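Local coordinates for protein putative isomerase YbhH (Escherichia coli, PDB 6OTV) that probably acts as an isomerase, with the two-lobed fold of diaminopimelate epimerase and PrpF-like proteins, at residues H23-Q28 / D32-A37; V187-I192 / P197-P202; L277-A282 / V335-R340. One frame throughout, in Å; residues are numbered along the deposited sequence.

Interaction 1 (H23-Q28 / D32-A37); sequences HLPEDQ and DKILMA
Q28 O accepts the backbone N-H of D32, with D32 N 3.0 Å from the oxygen and an angle of 157° at the hydrogen. This is the i to i+4 bond of the first turn of helix 28-39, and the contact as a whole is a helix N-terminus with the loop that leads into it packed back against its flank. D27 occupies the N-cap position, where its short carboxylate folds over the first turn, OD2 accepting the N-H of Q30. Beyond that bond the loop and the helix meet through apolar groups. L24 carries its CG beside the backbone N (chi1 -71°), and its CD2 slides past the CG2 branch of I34 at 3.8 Å while CD1 approaches L35 CD2 more loosely. P25 suits a loop that must stay extended before the helix begins, and its ring meets I34 end on. Branched aliphatic residues fit here because loop and helix together cover strands: L24 of the loop lies on I4 of strand 3-11 and I62 of strand 59-65, and L35 of the helix on V60. At the outer edge the Q28 amide and the D32 carboxylate are turned 54° from each other; Q28 NE2 lies near D32 OD2, but the angle is too poor for a hydrogen bond. The tightest apolar approach is P25 CD to I34 CD1, 3.5 Å.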
loop_
_atom_site.group_PDB
_atom_site.type_symbol
_atom_site.label_atom_id
_atom_site.label_comp_id
_atom_site.label_asym_id
_atom_site.label_seq_id
_atom_site.Cartn_x
_atom_site.Cartn_y
_atom_site.Cartn_z
ATOM N N HIS A 23 -0.667 -26.249 -0.393
ATOM C CA HIS A 23 -0.168 -27.591 -0.649
ATOM C C HIS A 23 1.077 -27.931 0.157
ATOM O O HIS A 23 1.695 -28.971 -0.091
ATOM C CB HIS A 23 0.104 -27.758 -2.144
ATOM C CG HIS A 23 -1.112 -27.562 -2.994
ATOM N ND1 HIS A 23 -1.055 -27.039 -4.269
ATOM C CD2 HIS A 23 -2.419 -27.819 -2.751
ATOM C CE1 HIS A 23 -2.275 -26.982 -4.773
ATOM N NE2 HIS A 23 -3.121 -27.451 -3.873
ATOM N N LEU A 24 1.450 -27.091 1.117
ATOM C CA LEU A 24 2.634 -27.306 1.930
ATOM C C LEU A 24 2.260 -27.341 3.407
ATOM O O LEU A 24 1.308 -26.675 3.827
ATOM C CB LEU A 24 3.674 -26.202 1.688
ATOM C CG LEU A 24 4.377 -26.234 0.328
ATOM C CD1 LEU A 24 5.152 -24.950 0.083
ATOM C CD2 LEU A 24 5.302 -27.438 0.244
ATOM N N PRO A 25 2.982 -28.114 4.215
ATOM C CA PRO A 25 2.689 -28.159 5.649
ATOM C C PRO A 25 3.156 -26.892 6.348
ATOM O O PRO A 25 4.041 -26.173 5.878
ATOM C CB PRO A 25 3.480 -29.379 6.130
ATOM C CG PRO A 25 4.640 -29.438 5.197
ATOM C CD PRO A 25 4.099 -29.002 3.857
ATOM N N GLU A 26 2.537 -26.627 7.499
ATOM C CA GLU A 26 2.876 -25.424 8.250
ATOM C C GLU A 26 4.211 -25.572 8.973
ATOM O O GLU A 26 4.902 -24.573 9.203
ATOM C CB GLU A 26 1.753 -25.095 9.235
ATOM C CG GLU A 26 1.872 -23.741 9.908
ATOM C CD GLU A 26 0.630 -23.385 10.707
ATOM O OE1 GLU A 26 -0.453 -23.931 10.402
ATOM O OE2 GLU A 26 0.738 -22.563 11.642
ATOM N N ASP A 27 4.594 -26.797 9.324
ATOM C CA ASP A 27 5.868 -27.019 9.996
ATOM C C ASP A 27 7.025 -26.684 9.062
ATOM O O ASP A 27 7.108 -27.203 7.945
ATOM C CB ASP A 27 5.974 -28.464 10.476
ATOM C CG ASP A 27 7.269 -28.733 11.215
ATOM O OD1 ASP A 27 7.481 -28.119 12.282
ATOM O OD2 ASP A 27 8.074 -29.555 10.730
ATOM N N GLN A 28 7.922 -25.814 9.530
ATOM C CA GLN A 28 8.984 -25.301 8.673
ATOM C C GLN A 28 9.975 -26.391 8.280
ATOM O O GLN A 28 10.505 -26.370 7.163
ATOM C CB GLN A 28 9.700 -24.148 9.376
ATOM C CG GLN A 28 10.666 -23.371 8.501
ATOM C CD GLN A 28 12.116 -23.687 8.809
ATOM O OE1 GLN A 28 12.424 -24.713 9.415
ATOM N NE2 GLN A 28 13.016 -22.798 8.399
ATOM N N ASP A 32 10.571 -27.512 4.393
ATOM C CA ASP A 32 11.881 -27.424 3.757
ATOM C C ASP A 32 12.303 -28.760 3.159
ATOM O O ASP A 32 12.917 -28.799 2.087
ATOM C CB ASP A 32 12.921 -26.933 4.763
ATOM C CG ASP A 32 12.798 -25.449 5.048
ATOM O OD1 ASP A 32 11.939 -24.792 4.420
ATOM O OD2 ASP A 32 13.560 -24.942 5.897
ATOM N N LYS A 33 11.991 -29.869 3.838
ATOM C CA LYS A 33 12.295 -31.180 3.272
ATOM C C LYS A 33 11.580 -31.384 1.942
ATOM O O LYS A 33 12.150 -31.942 0.998
ATOM C CB LYS A 33 11.916 -32.285 4.258
ATOM C CG LYS A 33 12.933 -32.520 5.364
ATOM C CD LYS A 33 12.599 -33.781 6.150
ATOM C CE LYS A 33 13.697 -34.131 7.145
ATOM N NZ LYS A 33 13.886 -33.068 8.170
ATOM N N ILE A 34 10.330 -30.929 1.846
ATOM C CA ILE A 34 9.592 -31.056 0.595
ATOM C C ILE A 34 10.240 -30.215 -0.495
ATOM O O ILE A 34 10.386 -30.664 -1.638
ATOM C CB ILE A 34 8.117 -30.676 0.817
ATOM C CG1 ILE A 34 7.445 -31.719 1.713
ATOM C CG2 ILE A 34 7.384 -30.532 -0.510
ATOM C CD1 ILE A 34 6.051 -31.355 2.137
ATOM N N LEU A 35 10.658 -28.990 -0.158
ATOM C CA LEU A 35 11.287 -28.127 -1.151
ATOM C C LEU A 35 12.580 -28.740 -1.674
ATOM O O LEU A 35 12.869 -28.664 -2.875
ATOM C CB LEU A 35 11.550 -26.743 -0.555
ATOM C CG LEU A 35 10.324 -25.971 -0.063
ATOM C CD1 LEU A 35 10.700 -24.544 0.320
ATOM C CD2 LEU A 35 9.228 -25.976 -1.116
ATOM N N MET A 36 13.372 -29.350 -0.788
ATOM C CA MET A 36 14.588 -30.025 -1.230
ATOM C C MET A 36 14.260 -31.187 -2.157
ATOM O O MET A 36 14.932 -31.388 -3.177
ATOM C CB MET A 36 15.392 -30.517 -0.026
ATOM C CG MET A 36 15.854 -29.420 0.922
ATOM S SD MET A 36 16.634 -30.107 2.400
ATOM C CE MET A 36 16.623 -28.693 3.496
ATOM N N ALA A 37 13.221 -31.960 -1.822
ATOM C CA ALA A 37 12.846 -33.100 -2.650
ATOM C C ALA A 37 12.305 -32.664 -4.004
ATOM O O ALA A 37 12.452 -33.393 -4.992
ATOM C CB ALA A 37 11.816 -33.964 -1.923
#

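Interaction 2 (V187-I192 / P197-P202); sequences VPVTCI and PVVIIP
V189 meets V199, I200 and I201 across the beta hairpin of strands 187-193 and 197-202, whose antiparallel segments 187-192 and 197-202 run with 160° between their directions. Its CB lies 3.2 Å from I200 O, the carbonyl that also accepts the N-H of T190. From there the two branches part. CG1, anti to the carbonyl carbon (chi1 -55°), runs alongside the I201 side chain and reaches I201 CG1 at 3.7 Å, both pointing the same way. CG2 instead meets V199 CG2 at 4.0 Å, the two valines crossing at a slant. The beta-branched shape thus serves two neighbours at once, and this face, which C191 shares, is covered by helix 221-237 through I230 and A234.

On the other face I192 and V198 lie side by side, with I192 CG2 3.6 Å from V198 CG2, and I200 CD1 leans onto the same I192 methyl. T190 stands here too; its hydroxyl is tied to V295 N and Q180 O, so a polar group is tolerated in a buried place. The backbone ladder comprises two hydrogen-bonded pairs, T190 with I200 and I192 with V198, flanking the non-hydrogen-bonded pair C191 with V199. The straightest bond is V198 N to I192 O, 3.0 Å at 175°. Near the far end P202 CD packs against P188 O at 3.2 Å; neither proline has an N-H to offer. The chemistry implies a division of labour: the amides fix the register, while aliphatic branches on both faces let the hairpin be buried between other parts of the fold.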
loop_
_atom_site.group_PDB
_atom_site.type_symbol
_atom_site.label_atom_id
_atom_site.label_comp_id
_atom_site.label_asym_id
_atom_site.label_seq_id
_atom_site.Cartn_x
_atom_site.Cartn_y
_atom_site.Cartn_z
ATOM N N VAL A 187 38.320 6.479 2.520
ATOM C CA VAL A 187 37.640 6.163 1.272
ATOM C C VAL A 187 36.253 6.793 1.319
ATOM O O VAL A 187 35.453 6.457 2.197
ATOM C CB VAL A 187 37.534 4.647 1.034
ATOM C CG1 VAL A 187 36.794 4.362 -0.266
ATOM C CG2 VAL A 187 38.914 4.008 1.025
ATOM N N PRO A 188 35.918 7.709 0.409
ATOM C CA PRO A 188 34.565 8.288 0.397
ATOM C C PRO A 188 33.553 7.265 -0.096
ATOM O O PRO A 188 33.668 6.754 -1.211
ATOM C CB PRO A 188 34.694 9.472 -0.568
ATOM C CG PRO A 188 35.809 9.079 -1.485
ATOM C CD PRO A 188 36.773 8.272 -0.651
ATOM N N VAL A 189 32.562 6.960 0.742
ATOM C CA VAL A 189 31.524 5.994 0.412
ATOM C C VAL A 189 30.160 6.629 0.661
ATOM O O VAL A 189 30.048 7.732 1.198
ATOM C CB VAL A 189 31.659 4.682 1.214
ATOM C CG1 VAL A 189 33.049 4.081 1.038
ATOM C CG2 VAL A 189 31.340 4.919 2.685
ATOM N N THR A 190 29.114 5.910 0.258
ATOM C CA THR A 190 27.738 6.323 0.496
ATOM C C THR A 190 26.959 5.162 1.094
ATOM O O THR A 190 26.942 4.062 0.531
ATOM C CB THR A 190 27.059 6.804 -0.792
ATOM O OG1 THR A 190 27.531 8.117 -1.121
ATOM C CG2 THR A 190 25.547 6.844 -0.619
ATOM N N CYS A 191 26.325 5.409 2.236
ATOM C CA CYS A 191 25.479 4.425 2.896
ATOM C C CYS A 191 24.024 4.765 2.606
ATOM O O CYS A 191 23.541 5.833 3.000
ATOM C CB CYS A 191 25.746 4.401 4.399
ATOM S SG CYS A 191 27.447 3.967 4.827
ATOM N N ILE A 192 23.332 3.867 1.910
ATOM C CA ILE A 192 21.955 4.098 1.502
ATOM C C ILE A 192 21.159 2.813 1.697
ATOM O O ILE A 192 21.677 1.704 1.528
ATOM C CB ILE A 192 21.873 4.604 0.042
ATOM C CG1 ILE A 192 20.447 5.028 -0.314
ATOM C CG2 ILE A 192 22.378 3.548 -0.923
ATOM C CD1 ILE A 192 20.330 5.668 -1.683
ATOM N N PRO A 197 20.061 -2.450 2.078
ATOM C CA PRO A 197 21.158 -1.655 2.653
ATOM C C PRO A 197 22.459 -1.971 1.931
ATOM O O PRO A 197 22.906 -3.119 1.913
ATOM C CB PRO A 197 21.199 -2.107 4.118
ATOM C CG PRO A 197 19.889 -2.791 4.359
ATOM C CD PRO A 197 19.497 -3.397 3.052
ATOM N N VAL A 198 23.058 -0.952 1.319
ATOM C CA VAL A 198 24.316 -1.116 0.602
ATOM C C VAL A 198 25.266 0.003 0.999
ATOM O O VAL A 198 24.847 1.082 1.429
ATOM C CB VAL A 198 24.130 -1.132 -0.936
ATOM C CG1 VAL A 198 23.165 -2.233 -1.362
ATOM C CG2 VAL A 198 23.671 0.229 -1.440
ATOM N N VAL A 199 26.559 -0.269 0.854
ATOM C CA VAL A 199 27.601 0.739 0.995
ATOM C C VAL A 199 28.292 0.861 -0.357
ATOM O O VAL A 199 28.867 -0.111 -0.863
ATOM C CB VAL A 199 28.593 0.396 2.120
ATOM C CG1 VAL A 199 28.963 -1.080 2.092
ATOM C CG2 VAL A 199 29.832 1.270 2.025
ATOM N N ILE A 200 28.209 2.045 -0.949
ATOM C CA ILE A 200 28.683 2.276 -2.307
ATOM C C ILE A 200 30.115 2.788 -2.237
ATOM O O ILE A 200 30.379 3.841 -1.647
ATOM C CB ILE A 200 27.767 3.262 -3.043
ATOM C CG1 ILE A 200 26.369 2.654 -3.174
ATOM C CG2 ILE A 200 28.342 3.628 -4.401
ATOM C CD1 ILE A 200 25.323 3.623 -3.626
ATOM N N ILE A 201 31.039 2.040 -2.832
ATOM C CA ILE A 201 32.469 2.306 -2.741
ATOM C C ILE A 201 33.011 2.472 -4.153
ATOM O O ILE A 201 32.809 1.587 -4.988
ATOM C CB ILE A 201 33.227 1.181 -2.013
ATOM C CG1 ILE A 201 32.539 0.840 -0.691
ATOM C CG2 ILE A 201 34.686 1.574 -1.799
ATOM C CD1 ILE A 201 33.026 -0.446 -0.065
ATOM N N PRO A 202 33.698 3.570 -4.467
ATOM C CA PRO A 202 34.365 3.678 -5.772
ATOM C C PRO A 202 35.480 2.650 -5.901
ATOM O O PRO A 202 36.345 2.533 -5.029
ATOM C CB PRO A 202 34.913 5.111 -5.776
ATOM C CG PRO A 202 34.104 5.839 -4.748
ATOM C CD PRO A 202 33.781 4.823 -3.698
#

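Interaction 3 (L277-A282 / V335-R340); sequences LAITGA and VIRTTR. With PO4 (phosphate ion), chain I; EDO (1,2-ethanediol), chain E; EDO (1,2-ethanediol), chain N.
I279, in the first turn of helix 279-290, spreads its branches toward strand 332-344, where V335 and R337 receive them. The contact probably joins the two halves of the chain across the cleft that divides diaminopimelate epimerase relatives. CG2, anti to the backbone N, approaches V335 CG2 methyl to methyl at 4.5 Å. The other branch bends at chi2 (-60°), which carries CD1 to the aliphatic part of R337, 4.4 Å from R337 CD. It comes to the guanidinium obliquely. A branched aliphatic residue suits this place, since it can touch a valine and the methylene portion of an arginine at once; F163 lies against I279, and V319 against V335.

R337 itself is folded: its chain bends at chi2 and chi3, and NE turns back to bond I336 O at 3.0 Å, almost within the guanidinium plane and with an angle of 172° at the hydrogen. NH1 is held separately by N95 OD1. The other terminal atom of that amide, N95 ND2, bonds the phosphate ion, so the asparagine joins the arginine to the anion.

The same phosphate sits before the start of helix 279-290. I279 N donates to its O4 at 3.0 Å and more weakly to O3, while I279 CG1, held beside the backbone N, lies 3.5 Å from O4. A278 is the N-cap, and A282 N bonds its carbonyl at 2.8 Å, which starts the helix. G94 N also donates to the phosphate, beside N95 at the start of helix 94-106.

The ion probably came from the crystallisation liquor. I279 touches V335 and R337 only loosely, whereas the backbone donors, two helix starts and the N95 relay imply surroundings that would favour an anion.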
loop_
_atom_site.group_PDB
_atom_site.type_symbol
_atom_site.label_atom_id
_atom_site.label_comp_id
_atom_site.label_asym_id
_atom_site.label_seq_id
_atom_site.Cartn_x
_atom_site.Cartn_y
_atom_site.Cartn_z
ATOM N N LEU A 277 23.766 -9.038 -10.932
ATOM C CA LEU A 277 23.372 -7.974 -10.021
ATOM C C LEU A 277 21.972 -8.261 -9.499
ATOM O O LEU A 277 21.077 -8.613 -10.270
ATOM C CB LEU A 277 23.409 -6.604 -10.711
ATOM C CG LEU A 277 22.826 -5.437 -9.913
ATOM C CD1 LEU A 277 23.646 -5.171 -8.658
ATOM C CD2 LEU A 277 22.729 -4.191 -10.775
ATOM N N ALA A 278 21.789 -8.102 -8.190
ATOM C CA ALA A 278 20.470 -8.274 -7.595
ATOM C C ALA A 278 19.575 -7.086 -7.923
ATOM O O ALA A 278 20.031 -5.939 -7.983
ATOM C CB ALA A 278 20.583 -8.441 -6.080
ATOM N N ILE A 279 18.288 -7.369 -8.142
ATOM C CA ILE A 279 17.328 -6.310 -8.444
ATOM C C ILE A 279 17.292 -5.284 -7.318
ATOM O O ILE A 279 17.276 -4.070 -7.563
ATOM C CB ILE A 279 15.934 -6.911 -8.707
ATOM C CG1 ILE A 279 15.979 -7.870 -9.901
ATOM C CG2 ILE A 279 14.904 -5.807 -8.926
ATOM C CD1 ILE A 279 16.421 -7.217 -11.186
ATOM N N THR A 280 17.284 -5.752 -6.067
ATOM C CA THR A 280 17.285 -4.829 -4.937
ATOM C C THR A 280 18.542 -3.971 -4.932
ATOM O O THR A 280 18.478 -2.765 -4.667
ATOM C CB THR A 280 17.155 -5.597 -3.622
ATOM O OG1 THR A 280 18.237 -6.527 -3.498
ATOM C CG2 THR A 280 15.836 -6.351 -3.576
ATOM N N GLY A 281 19.695 -4.573 -5.230
ATOM C CA GLY A 281 20.907 -3.783 -5.371
ATOM C C GLY A 281 20.800 -2.760 -6.485
ATOM O O GLY A 281 21.290 -1.635 -6.358
ATOM N N ALA A 282 20.146 -3.134 -7.588
ATOM C CA ALA A 282 19.965 -2.197 -8.690
ATOM C C ALA A 282 19.105 -1.012 -8.268
ATOM O O ALA A 282 19.336 0.119 -8.709
ATOM C CB ALA A 282 19.355 -2.913 -9.896
ATOM N N VAL A 335 11.226 -1.869 -12.687
ATOM C CA VAL A 335 12.083 -2.654 -13.567
ATOM C C VAL A 335 11.189 -3.489 -14.473
ATOM O O VAL A 335 10.118 -3.944 -14.058
ATOM C CB VAL A 335 13.055 -3.542 -12.756
ATOM C CG1 VAL A 335 13.771 -4.533 -13.656
ATOM C CG2 VAL A 335 14.069 -2.679 -12.015
ATOM N N ILE A 336 11.616 -3.667 -15.723
ATOM C CA ILE A 336 10.944 -4.555 -16.663
ATOM C C ILE A 336 11.641 -5.909 -16.630
ATOM O O ILE A 336 12.874 -5.985 -16.695
ATOM C CB ILE A 336 10.944 -3.975 -18.087
ATOM C CG1 ILE A 336 10.289 -2.589 -18.113
ATOM C CG2 ILE A 336 10.229 -4.925 -19.048
ATOM C CD1 ILE A 336 8.797 -2.605 -17.856
ATOM N N ARG A 337 10.857 -6.974 -16.518
ATOM C CA ARG A 337 11.353 -8.336 -16.648
ATOM C C ARG A 337 10.472 -9.075 -17.643
ATOM O O ARG A 337 9.539 -8.509 -18.223
ATOM C CB ARG A 337 11.367 -9.064 -15.296
ATOM C CG ARG A 337 12.186 -8.393 -14.200
ATOM C CD ARG A 337 13.641 -8.830 -14.236
ATOM N NE ARG A 337 14.365 -8.221 -15.345
ATOM C CZ ARG A 337 15.598 -8.559 -15.703
ATOM N NH1 ARG A 337 16.247 -9.508 -15.040
ATOM N NH2 ARG A 337 16.180 -7.950 -16.727
ATOM N N THR A 338 10.776 -10.350 -17.853
ATOM C CA THR A 338 9.898 -11.246 -18.588
ATOM C C THR A 338 9.772 -12.541 -17.805
ATOM O O THR A 338 10.618 -12.872 -16.970
ATOM C CB THR A 338 10.408 -11.546 -20.007
ATOM O OG1 THR A 338 11.572 -12.381 -19.929
ATOM C CG2 THR A 338 10.752 -10.257 -20.754
ATOM N N THR A 339 8.700 -13.276 -18.082
ATOM C CA THR A 339 8.471 -14.551 -17.425
ATOM C C THR A 339 7.810 -15.494 -18.420
ATOM O O THR A 339 7.294 -15.069 -19.456
ATOM C CB THR A 339 7.613 -14.386 -16.158
ATOM O OG1 THR A 339 7.566 -15.624 -15.439
ATOM C CG2 THR A 339 6.196 -13.961 -16.517
ATOM N N ARG A 340 7.845 -16.786 -18.104
ATOM C CA ARG A 340 7.204 -17.774 -18.960
ATOM C C ARG A 340 6.865 -19.005 -18.136
ATOM O O ARG A 340 7.680 -19.468 -17.334
ATOM C CB ARG A 340 8.099 -18.158 -20.144
ATOM C CG ARG A 340 7.358 -18.861 -21.270
ATOM C CD ARG A 340 8.295 -19.222 -22.411
ATOM N NE ARG A 340 9.136 -20.370 -22.090
ATOM C CZ ARG A 340 8.757 -21.637 -22.239
ATOM N NH1 ARG A 340 7.543 -21.921 -22.698
ATOM N NH2 ARG A 340 9.590 -22.621 -21.923
HETATM P P PO4 I . 17.824 -11.150 -7.907
HETATM O O1 PO4 I . 18.953 -11.784 -7.125
HETATM O O2 PO4 I . 16.987 -12.226 -8.555
HETATM O O3 PO4 I . 16.969 -10.315 -6.977
HETATM O O4 PO4 I . 18.393 -10.268 -8.991
HETATM C C1 EDO E . 12.341 -12.867 -23.133
HETATM O O1 EDO E . 12.931 -12.383 -21.924
HETATM C C2 EDO E . 12.627 -14.357 -23.241
HETATM O O2 EDO E . 12.291 -14.873 -24.534
HETATM C C1 EDO N . 3.831 -19.965 -23.792
HETATM O O1 EDO N . 5.262 -20.008 -23.769
HETATM C C2 EDO N . 3.287 -20.547 -22.492
HETATM O O2 EDO N . 4.049 -20.049 -21.384
#

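In the fold
From the N terminus, interaction 1 comes first, closing a very short loop where the chain enters helix 28-39 after strand 14-20. Interaction 2 follows, closing the hairpin turn between strands 187-193 and 197-202. Interaction 3 spans 52 residues, bringing the start of helix 279-290 to the late strand 332-344. The three are in series: none nests in or crosses another. Interactions 1 and 2 lie on opposite sides of the chain's centre, their centres 38 Å apart, whereas interaction 3 sits near that centre, within about 5 Å of interaction 2 between nearest atoms. Thus two local contacts shape peripheral elements, and one long-range contact probably joins the two halves across the cleft.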